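Local coordinates for hypothetical protein Atu0120 (Agrobacterium tumefaciens, PDB 2I6H), which is of unknown function, an all-helical bacterial protein of the DUF924 family that is found here as a two-chain assembly with bound calcium ions, at residues Ala69-Glu72 / Leu73-Trp76; Pro94-Cys97 / Phe98-Thr101; Gly159-Tyr162 / Leu163-Glu167; Glu168-Asp171 / Ile172-Phe176. All blocks are in the same frame, centred on the assembly; numbering follows the deposited sequence.

Contact 1 of 4, residues Ala69-Glu72 / Leu73-Trp76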
loop_
_atom_site.group_PDB
_atom_site.type_symbol
_atom_site.label_atom_id
_atom_site.label_comp_id
_atom_site.label_asym_id
_atom_site.label_seq_id
_atom_site.Cartn_x
_atom_site.Cartn_y
_atom_site.Cartn_z
ATOM N N ALA A 69 -18.149 -6.838 -20.784
ATOM C CA ALA A 69 -18.260 -5.546 -21.489
ATOM C C ALA A 69 -19.456 -5.533 -22.452
ATOM O O ALA A 69 -19.987 -4.475 -22.735
ATOM C CB ALA A 69 -16.949 -5.240 -22.252
ATOM N N ARG A 70 -19.866 -6.709 -22.948
ATOM C CA ARG A 70 -21.020 -6.804 -23.863
ATOM C C ARG A 70 -22.335 -6.898 -23.081
ATOM O O ARG A 70 -23.417 -7.073 -23.664
ATOM C CB ARG A 70 -20.911 -8.028 -24.773
ATOM C CG ARG A 70 -19.981 -7.842 -25.947
ATOM C CD ARG A 70 -20.189 -8.959 -26.993
ATOM N NE ARG A 70 -20.108 -10.295 -26.376
ATOM C CZ ARG A 70 -18.981 -11.013 -26.235
ATOM N NH1 ARG A 70 -17.799 -10.557 -26.673
ATOM N NH2 ARG A 70 -19.041 -12.219 -25.655
ATOM N N ARG A 71 -22.236 -6.815 -21.758
ATOM C CA ARG A 71 -23.431 -6.875 -20.856
ATOM C C ARG A 71 -24.092 -8.262 -20.892
ATOM O O ARG A 71 -25.334 -8.392 -20.805
ATOM C CB ARG A 71 -24.455 -5.733 -21.165
ATOM C CG ARG A 71 -23.814 -4.322 -21.129
ATOM C CD ARG A 71 -23.213 -4.032 -19.735
ATOM N NE ARG A 71 -24.263 -4.002 -18.720
ATOM C CZ ARG A 71 -24.988 -2.910 -18.425
ATOM N NH1 ARG A 71 -24.752 -1.754 -19.044
ATOM N NH2 ARG A 71 -25.965 -2.970 -17.513
ATOM N N GLU A 72 -23.270 -9.298 -21.014
ATOM C CA GLU A 72 -23.771 -10.687 -20.996
ATOM C C GLU A 72 -23.744 -11.279 -19.598
ATOM O O GLU A 72 -24.389 -12.327 -19.351
ATOM C CB GLU A 72 -22.970 -11.558 -21.946
ATOM C CG GLU A 72 -23.254 -11.165 -23.410
ATOM C CD GLU A 72 -22.326 -11.770 -24.416
ATOM O OE1 GLU A 72 -21.384 -12.520 -24.052
ATOM O OE2 GLU A 72 -22.559 -11.485 -25.613
ATOM N N LEU A 73 -23.018 -10.620 -18.687
ATOM C CA LEU A 73 -22.811 -11.172 -17.348
ATOM C C LEU A 73 -23.419 -10.332 -16.224
ATOM O O LEU A 73 -22.970 -10.446 -15.066
ATOM C CB LEU A 73 -21.290 -11.354 -17.098
ATOM C CG LEU A 73 -20.580 -12.202 -18.172
ATOM C CD1 LEU A 73 -19.127 -12.315 -17.801
ATOM C CD2 LEU A 73 -21.273 -13.612 -18.273
ATOM N N ASP A 74 -24.438 -9.509 -16.544
ATOM C CA ASP A 74 -25.053 -8.646 -15.537
ATOM C C ASP A 74 -25.642 -9.464 -14.398
ATOM O O ASP A 74 -25.770 -8.966 -13.292
ATOM C CB ASP A 74 -26.190 -7.759 -16.105
ATOM C CG ASP A 74 -25.689 -6.662 -17.082
ATOM O OD1 ASP A 74 -24.563 -6.733 -17.613
ATOM O OD2 ASP A 74 -26.481 -5.715 -17.336
ATOM N N GLY A 75 -26.043 -10.690 -14.709
ATOM C CA GLY A 75 -26.570 -11.624 -13.722
ATOM C C GLY A 75 -25.604 -11.901 -12.575
ATOM O O GLY A 75 -26.024 -12.357 -11.504
ATOM N N TRP A 76 -24.311 -11.650 -12.794
ATOM C CA TRP A 76 -23.306 -11.855 -11.732
ATOM C C TRP A 76 -23.490 -10.885 -10.567
ATOM O O TRP A 76 -22.956 -11.095 -9.469
ATOM C CB TRP A 76 -21.874 -11.760 -12.305
ATOM C CG TRP A 76 -21.514 -12.917 -13.196
ATOM C CD1 TRP A 76 -22.374 -13.864 -13.734
ATOM C CD2 TRP A 76 -20.208 -13.243 -13.676
ATOM N NE1 TRP A 76 -21.661 -14.755 -14.538
ATOM C CE2 TRP A 76 -20.330 -14.401 -14.510
ATOM C CE3 TRP A 76 -18.942 -12.675 -13.495
ATOM C CZ2 TRP A 76 -19.227 -14.986 -15.148
ATOM C CZ3 TRP A 76 -17.830 -13.282 -14.141
ATOM C CH2 TRP A 76 -17.992 -14.424 -14.943
HETATM O O HOH W 1 -26.485 -9.828 -18.762
HETATM O O HOH W 2 -26.046 -12.447 -17.059
#
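Arg71 and Asp74 face each other across a short bend, joined by a side-on salt bridge. Arg71 NE gives a nearly straight bond (165°) to Asp74 OD1 at 3.0 Å, using the syn lone pair of that oxygen, while Arg71 NH2 reaches Asp74 OD2 at 2.8 Å. The guanidinium and carboxylate planes differ by only 22°, so both groups are fixed in rotation. Bends at chi2 and chi3 fold the arginine back over the chain to this position, where its side chain also touches Phe113 and Phe114 of helix 108-120. A second side-on pair, less flat, lies on the helix side: Arg70 NE meets Glu72 OE2 from above the carboxylate plane at 2.8 Å, and Arg70 NH2 meets Glu72 OE1 at 2.9 Å. Two waters serve the backbone. One donates to Arg71 O and accepts from Asp74 N; the other does the same between Glu72 O and Gly75 N, so each bridges a carbonyl to an amide three residues on. Trp76 N closes on Leu73 O at 2.9 Å, and Trp76 NE1 bonds to Met23 O. With its positive phi, Arg71 forms a Schellman motif, which ends helix 51-69 and turns the chain toward helix 80-97.

Contact 2 of 4, residues Pro94-Cys97 / Phe98-Thr101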
loop_
_atom_site.group_PDB
_atom_site.type_symbol
_atom_site.label_atom_id
_atom_site.label_comp_id
_atom_site.label_asym_id
_atom_site.label_seq_id
_atom_site.Cartn_x
_atom_site.Cartn_y
_atom_site.Cartn_z
ATOM N N PRO A 94 -8.273 -4.668 -17.560
ATOM C CA PRO A 94 -7.787 -3.676 -18.541
ATOM C C PRO A 94 -6.448 -3.064 -18.145
ATOM O O PRO A 94 -5.612 -2.789 -19.014
ATOM C CB PRO A 94 -8.870 -2.569 -18.505
ATOM C CG PRO A 94 -10.083 -3.221 -17.966
ATOM C CD PRO A 94 -9.562 -4.252 -16.973
ATOM N N ARG A 95 -6.232 -2.897 -16.837
ATOM C CA ARG A 95 -4.975 -2.331 -16.339
ATOM C C ARG A 95 -3.781 -3.301 -16.423
ATOM O O ARG A 95 -2.621 -2.865 -16.525
ATOM C CB ARG A 95 -5.178 -1.790 -14.917
ATOM C CG ARG A 95 -6.119 -0.582 -14.891
ATOM C CD ARG A 95 -6.520 -0.107 -13.476
ATOM N NE ARG A 95 -7.061 1.238 -13.668
ATOM C CZ ARG A 95 -8.251 1.518 -14.235
ATOM N NH1 ARG A 95 -8.578 2.789 -14.451
ATOM N NH2 ARG A 95 -9.129 0.554 -14.575
ATOM N N ASN A 96 -4.065 -4.595 -16.376
ATOM C CA ASN A 96 -3.025 -5.596 -16.623
ATOM C C ASN A 96 -2.790 -5.844 -18.105
ATOM O O ASN A 96 -1.637 -6.061 -18.522
ATOM C CB ASN A 96 -3.393 -6.944 -15.994
ATOM C CG ASN A 96 -3.378 -6.909 -14.482
ATOM O OD1 ASN A 96 -4.437 -6.715 -13.840
ATOM N ND2 ASN A 96 -2.159 -7.035 -13.893
ATOM N N CYS A 97 -3.861 -5.859 -18.890
ATOM C CA CYS A 97 -3.798 -6.469 -20.225
ATOM C C CYS A 97 -3.879 -5.514 -21.398
ATOM O O CYS A 97 -3.646 -5.950 -22.545
ATOM C CB CYS A 97 -4.872 -7.567 -20.372
ATOM S SG CYS A 97 -4.677 -8.867 -19.075
ATOM N N PHE A 98 -4.243 -4.251 -21.142
ATOM C CA PHE A 98 -4.357 -3.274 -22.247
ATOM C C PHE A 98 -3.431 -2.058 -22.031
ATOM O O PHE A 98 -3.717 -0.958 -22.517
ATOM C CB PHE A 98 -5.799 -2.765 -22.426
ATOM C CG PHE A 98 -6.830 -3.825 -22.635
ATOM C CD1 PHE A 98 -6.606 -4.942 -23.475
ATOM C CD2 PHE A 98 -8.073 -3.682 -22.026
ATOM C CE1 PHE A 98 -7.626 -5.910 -23.682
ATOM C CE2 PHE A 98 -9.105 -4.616 -22.235
ATOM C CZ PHE A 98 -8.904 -5.716 -23.071
ATOM N N ARG A 99 -2.312 -2.286 -21.340
ATOM C CA ARG A 99 -1.410 -1.217 -20.891
ATOM C C ARG A 99 -1.010 -0.285 -22.033
ATOM O O ARG A 99 -0.824 -0.744 -23.147
ATOM C CB ARG A 99 -0.139 -1.812 -20.281
ATOM C CG ARG A 99 -0.350 -2.509 -18.958
ATOM C CD ARG A 99 0.966 -3.132 -18.462
ATOM N NE ARG A 99 0.741 -4.038 -17.333
ATOM C CZ ARG A 99 0.591 -3.665 -16.061
ATOM N NH1 ARG A 99 0.598 -2.377 -15.698
ATOM N NH2 ARG A 99 0.390 -4.600 -15.125
ATOM N N GLY A 100 -0.920 1.014 -21.744
ATOM C CA GLY A 100 -0.420 1.976 -22.740
ATOM C C GLY A 100 -1.419 2.385 -23.803
ATOM O O GLY A 100 -1.055 3.102 -24.757
ATOM N N THR A 101 -2.675 1.944 -23.658
ATOM C CA THR A 101 -3.743 2.248 -24.614
ATOM C C THR A 101 -5.024 2.756 -23.967
ATOM O O THR A 101 -5.267 2.534 -22.758
ATOM C CB THR A 101 -4.137 1.023 -25.519
ATOM O OG1 THR A 101 -4.962 0.109 -24.789
ATOM C CG2 THR A 101 -2.902 0.280 -26.051
#
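Phe98 folds back against the last turn of helix 80-97, with one ortho carbon, CD2, lying 3.5 Å from Pro94 CA and 3.8 Å from Pro94 CB. This is the tight part of the contact. It is pinned by the backbone bond from Phe98 N to Pro94 O (2.9 Å, 145° at the hydrogen), and the other ortho carbon, Phe98 CD1, comes within 3.3 Å of Cys97 O. The approach to the ring is oblique. CG stands beside the backbone N and anti to the carbonyl carbon (chi1 -56°), which directs the ring back along the helix.

Arg99 packs against the helix end in a different way. Its chain is extended from CG to NE and runs alongside Asn96, pointing the same way, with amide and guanidinium planes 86° apart. Arg95 O sits 3.3 Å above the guanidinium plane, over its centre, and therefore meets the flat face of the group. The charged end has its salt bridge with Asp54, whose other oxygen accepts a bond from Asn96 ND2.

The looser side begins at the type II turn from Phe98 to Thr101. Gly100, at positive phi, is exposed, and the turn is closed mainly by Thr101 OG1, which donates to Phe98 O at 2.8 Å; the backbone bond from Thr101 N is weak. Helix 51-69 runs beside the contact, His65 meeting the Phe98 ring edge-to-face and Phe53 and Phe57 touching Asn96, while Arg95 reaches Asp108 at the start of helix 108-120.

Contact 3 of 4, residues Gly159-Tyr162 / Leu163-Glu167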
loop_
_atom_site.group_PDB
_atom_site.type_symbol
_atom_site.label_atom_id
_atom_site.label_comp_id
_atom_site.label_asym_id
_atom_site.label_seq_id
_atom_site.Cartn_x
_atom_site.Cartn_y
_atom_site.Cartn_z
ATOM N N GLY A 159 -8.352 1.202 6.295
ATOM C CA GLY A 159 -7.204 1.926 6.884
ATOM C C GLY A 159 -5.862 1.757 6.179
ATOM O O GLY A 159 -5.784 1.325 5.018
ATOM N N GLY A 160 -4.789 2.132 6.902
ATOM C CA GLY A 160 -3.416 1.980 6.421
ATOM C C GLY A 160 -3.199 2.365 4.971
ATOM O O GLY A 160 -3.637 3.437 4.505
ATOM N N LEU A 161 -2.514 1.484 4.239
ATOM C CA LEU A 161 -2.155 1.787 2.874
ATOM C C LEU A 161 -3.358 1.869 1.929
ATOM O O LEU A 161 -3.285 2.594 0.930
ATOM C CB LEU A 161 -1.108 0.799 2.380
ATOM C CG LEU A 161 0.303 1.082 2.929
ATOM C CD1 LEU A 161 1.048 -0.246 2.975
ATOM C CD2 LEU A 161 1.054 2.178 2.082
ATOM N N TYR A 162 -4.449 1.144 2.229
ATOM C CA TYR A 162 -5.654 1.224 1.383
ATOM C C TYR A 162 -6.129 2.664 1.379
ATOM O O TYR A 162 -6.387 3.253 0.334
ATOM C CB TYR A 162 -6.789 0.362 1.961
ATOM C CG TYR A 162 -6.456 -1.107 2.019
ATOM C CD1 TYR A 162 -6.515 -1.890 0.861
ATOM C CD2 TYR A 162 -6.107 -1.717 3.221
ATOM C CE1 TYR A 162 -6.229 -3.267 0.898
ATOM C CE2 TYR A 162 -5.812 -3.102 3.284
ATOM C CZ TYR A 162 -5.877 -3.861 2.119
ATOM O OH TYR A 162 -5.578 -5.224 2.181
ATOM N N LEU A 163 -6.229 3.219 2.582
ATOM C CA LEU A 163 -6.665 4.607 2.759
ATOM C C LEU A 163 -5.673 5.605 2.095
ATOM O O LEU A 163 -6.089 6.508 1.367
ATOM C CB LEU A 163 -6.887 4.911 4.248
ATOM C CG LEU A 163 -7.459 6.314 4.512
ATOM C CD1 LEU A 163 -8.646 6.734 3.581
ATOM C CD2 LEU A 163 -7.843 6.474 5.967
ATOM N N HIS A 164 -4.383 5.411 2.354
ATOM C CA HIS A 164 -3.349 6.220 1.728
ATOM C C HIS A 164 -3.540 6.252 0.196
ATOM O O HIS A 164 -3.532 7.338 -0.411
ATOM C CB HIS A 164 -1.943 5.734 2.104
ATOM C CG HIS A 164 -0.856 6.301 1.224
ATOM N ND1 HIS A 164 -0.497 7.635 1.253
ATOM C CD2 HIS A 164 -0.049 5.714 0.309
ATOM C CE1 HIS A 164 0.480 7.845 0.383
ATOM N NE2 HIS A 164 0.770 6.696 -0.201
ATOM N N HIS A 165 -3.712 5.080 -0.434
ATOM C CA HIS A 165 -3.863 5.054 -1.906
ATOM C C HIS A 165 -5.130 5.798 -2.388
ATOM O O HIS A 165 -5.112 6.495 -3.403
ATOM C CB HIS A 165 -3.880 3.605 -2.397
ATOM C CG HIS A 165 -2.598 2.865 -2.137
ATOM N ND1 HIS A 165 -2.550 1.494 -1.951
ATOM C CD2 HIS A 165 -1.323 3.304 -2.044
ATOM C CE1 HIS A 165 -1.296 1.129 -1.727
ATOM N NE2 HIS A 165 -0.531 2.208 -1.771
ATOM N N ALA A 166 -6.232 5.614 -1.673
ATOM C CA ALA A 166 -7.484 6.327 -2.036
ATOM C C ALA A 166 -7.288 7.856 -1.960
ATOM O O ALA A 166 -7.780 8.606 -2.814
ATOM C CB ALA A 166 -8.635 5.880 -1.116
ATOM N N GLU A 167 -6.543 8.307 -0.956
ATOM C CA GLU A 167 -6.296 9.732 -0.761
ATOM C C GLU A 167 -5.349 10.282 -1.819
ATOM O O GLU A 167 -5.549 11.407 -2.287
ATOM C CB GLU A 167 -5.759 10.018 0.648
ATOM C CG GLU A 167 -6.783 9.803 1.749
ATOM C CD GLU A 167 -7.963 10.810 1.757
ATOM O OE1 GLU A 167 -7.958 11.823 1.008
ATOM O OE2 GLU A 167 -8.915 10.557 2.529
#
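Four backbone bonds of the i to i+4 kind join Gly159-Tyr162 to Leu163-Glu167. His165 N to Leu161 O is the shortest at 2.9 Å, followed by His164 N to Gly160 O at 3.0 Å, which is nearly straight (171°) and lies in the carbonyl plane. Leu163 N to Gly159 O measures 3.1 Å, but here the donor stands well above the carbonyl plane, 58° out of it; Ala166 N to Tyr162 O is of the same length and more regular.

The Leu161 carbonyl has a further neighbour in the His165 imidazole. Leu161 O lies 3.1 Å above the ring plane, offset toward the rim, so it meets a face and not a ring N-H. With CG beside the backbone N (chi1 -63°), the imidazole is folded back over the preceding turn to cover this oxygen. This is the N-terminal part of helix 160-176, led into by two glycines of positive phi.

Packing on the outside of this part is lighter. Leu161 and His164 lie side by side, pointing the same way, their CD2 atoms 4.1 Å apart, while Leu161 CB is 4.1 Å from His165 CE1. On another side of the helix, Ala166 and Tyr162 rest on Asn155 of helix 145-155.

The same part of the helix belongs to the dimer interface. Leu161 packs on Leu161 of the second subunit, Tyr162 on its Gly160, and both Leu163 and His164 on its Pro43. The His164 side chain is about 5 Å from a bound calcium ion.

Contact 4 of 4, residues Glu168-Asp171 / Ile172-Phe176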
loop_
_atom_site.group_PDB
_atom_site.type_symbol
_atom_site.label_atom_id
_atom_site.label_comp_id
_atom_site.label_asym_id
_atom_site.label_seq_id
_atom_site.Cartn_x
_atom_site.Cartn_y
_atom_site.Cartn_z
ATOM N N GLU A 168 -4.359 9.473 -2.220
ATOM C CA GLU A 168 -3.434 9.820 -3.322
ATOM C C GLU A 168 -4.212 10.116 -4.610
ATOM O O GLU A 168 -3.945 11.110 -5.320
ATOM C CB GLU A 168 -2.496 8.648 -3.610
ATOM C CG GLU A 168 -1.416 8.404 -2.549
ATOM C CD GLU A 168 -0.339 9.468 -2.568
ATOM O OE1 GLU A 168 0.504 9.470 -3.500
ATOM O OE2 GLU A 168 -0.338 10.297 -1.649
ATOM N N HIS A 169 -5.174 9.243 -4.918
ATOM C CA HIS A 169 -5.964 9.421 -6.120
ATOM C C HIS A 169 -6.851 10.656 -5.987
ATOM O O HIS A 169 -6.943 11.437 -6.944
ATOM C CB HIS A 169 -6.825 8.172 -6.404
ATOM C CG HIS A 169 -6.050 7.005 -6.967
ATOM N ND1 HIS A 169 -5.242 6.188 -6.195
ATOM C CD2 HIS A 169 -5.992 6.507 -8.227
ATOM C CE1 HIS A 169 -4.722 5.241 -6.958
ATOM N NE2 HIS A 169 -5.167 5.409 -8.195
ATOM N N ARG A 170 -7.510 10.821 -4.835
ATOM C CA ARG A 170 -8.444 11.962 -4.638
ATOM C C ARG A 170 -7.723 13.295 -4.798
ATOM O O ARG A 170 -8.262 14.220 -5.404
ATOM C CB ARG A 170 -9.150 11.886 -3.291
ATOM C CG ARG A 170 -10.090 13.089 -3.027
ATOM C CD ARG A 170 -10.969 12.902 -1.804
ATOM N NE ARG A 170 -10.232 12.990 -0.542
ATOM C CZ ARG A 170 -10.049 14.117 0.134
ATOM N NH1 ARG A 170 -10.521 15.284 -0.340
ATOM N NH2 ARG A 170 -9.387 14.084 1.289
ATOM N N ASP A 171 -6.481 13.373 -4.326
ATOM C CA ASP A 171 -5.745 14.638 -4.401
ATOM C C ASP A 171 -5.517 15.079 -5.845
ATOM O O ASP A 171 -5.634 16.261 -6.126
ATOM C CB ASP A 171 -4.395 14.516 -3.723
ATOM C CG ASP A 171 -4.508 14.525 -2.199
ATOM O OD1 ASP A 171 -5.551 14.972 -1.638
ATOM O OD2 ASP A 171 -3.547 14.071 -1.560
ATOM N N ILE A 172 -5.174 14.129 -6.733
ATOM C CA ILE A 172 -4.937 14.448 -8.136
ATOM C C ILE A 172 -6.221 14.971 -8.791
ATOM O O ILE A 172 -6.203 16.002 -9.489
ATOM C CB ILE A 172 -4.365 13.225 -8.908
ATOM C CG1 ILE A 172 -3.079 12.713 -8.239
ATOM C CG2 ILE A 172 -4.097 13.579 -10.367
ATOM C CD1 ILE A 172 -2.707 11.294 -8.694
ATOM N N VAL A 173 -7.326 14.260 -8.575
ATOM C CA VAL A 173 -8.600 14.639 -9.166
ATOM C C VAL A 173 -9.120 15.967 -8.596
ATOM O O VAL A 173 -9.663 16.792 -9.344
ATOM C CB VAL A 173 -9.635 13.502 -9.061
ATOM C CG1 VAL A 173 -11.038 13.941 -9.531
ATOM C CG2 VAL A 173 -9.174 12.314 -9.927
ATOM N N GLU A 174 -8.972 16.203 -7.296
ATOM C CA GLU A 174 -9.463 17.467 -6.749
ATOM C C GLU A 174 -8.611 18.637 -7.269
ATOM O O GLU A 174 -9.096 19.750 -7.409
ATOM C CB GLU A 174 -9.625 17.396 -5.221
ATOM C CG GLU A 174 -10.868 16.568 -4.812
ATOM C CD GLU A 174 -11.086 16.500 -3.307
ATOM O OE1 GLU A 174 -10.098 16.563 -2.556
ATOM O OE2 GLU A 174 -12.242 16.353 -2.856
ATOM N N ARG A 175 -7.358 18.351 -7.634
ATOM C CA ARG A 175 -6.447 19.369 -8.131
ATOM C C ARG A 175 -6.642 19.661 -9.629
ATOM O O ARG A 175 -6.662 20.824 -10.031
ATOM C CB ARG A 175 -5.008 18.963 -7.825
ATOM C CG ARG A 175 -3.954 19.886 -8.374
ATOM C CD ARG A 175 -2.648 19.713 -7.597
ATOM N NE ARG A 175 -1.566 20.455 -8.234
ATOM C CZ ARG A 175 -0.287 20.075 -8.255
ATOM N NH1 ARG A 175 0.101 18.933 -7.667
ATOM N NH2 ARG A 175 0.605 20.844 -8.876
ATOM N N PHE A 176 -6.843 18.626 -10.432
ATOM C CA PHE A 176 -6.885 18.778 -11.892
ATOM C C PHE A 176 -8.224 18.477 -12.537
ATOM O O PHE A 176 -8.428 18.773 -13.748
ATOM C CB PHE A 176 -5.800 17.894 -12.534
ATOM C CG PHE A 176 -4.420 18.261 -12.106
ATOM C CD1 PHE A 176 -3.908 19.541 -12.394
ATOM C CD2 PHE A 176 -3.625 17.349 -11.394
ATOM C CE1 PHE A 176 -2.614 19.908 -11.988
ATOM C CE2 PHE A 176 -2.321 17.704 -10.990
ATOM C CZ PHE A 176 -1.819 18.985 -11.291
#
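Arg170 lies across the carboxylate end of Glu174, one helical turn further on, with its CG 3.5 Å from Glu174 OE1 and its NH1 only 2.6 Å from the same oxygen. CG is anti to the backbone N (chi1 178°), and a bend at chi3 (72°) swings the guanidinium round so that NH1 comes back to the acid. The two flat groups are almost perpendicular, 87° apart, so the pair is not a side-by-side, two-pronged grip: one nitrogen serves both oxygens, and its bond to Glu174 OE2 at 3.2 Å is weak. Glu174 was deposited in two conformers, of which this is one.

Beneath the salt bridge the backbone bonds are helical but uneven. Glu174 N bonds to Arg170 O at 2.8 Å, arriving almost in line with the carbonyl, and Val173 N bonds to His169 O at 3.3 Å with an almost straight N-H. His169 O also takes a weak bond from Ile172 N, and Arg175 N to Asp171 O is weak too. Elsewhere on the helix Ile172 CG1 packs on Glu168 O at 3.4 Å, and the Arg175 chain crosses the Phe176 ring, its CG 3.6 Å above the centre.

Helix 145-155 lies against Arg170 and Val173 through Gln148, whereas Ile172 and Arg175 touch Tyr197 of helix 192-199. Arg170 NH2 also pairs with Glu167, and Glu174 OE2 accepts a bond from Gln149 NE2. In this conformer one arginine lies between two acids, which would probably favour their charged forms, whereas Asp171 OD1, 4.9 Å from Glu174 OE1, would probably oppose this at Glu174.

Contacts 3 and 4 are successive parts of helix 160-176, their centres 14 Å apart. Contact 1, at the end of helix 51-69, lies on the opposite side of the chain's centre from both, about 30 Å and 31 Å away between centres. Contact 2 ends the next long helix, 80-97, and approaches contact 4 to about 7 Å and contact 1 to about 8 Å between nearest atoms, without touching either. Bound calcium ions lie about 5 Å from the side chain of His164 and about 4 Å from that of Glu168, but about 12 Å from that of Asp74. The second subunit reaches contacts 3 and 4 but touches neither contact 1 nor contact 2.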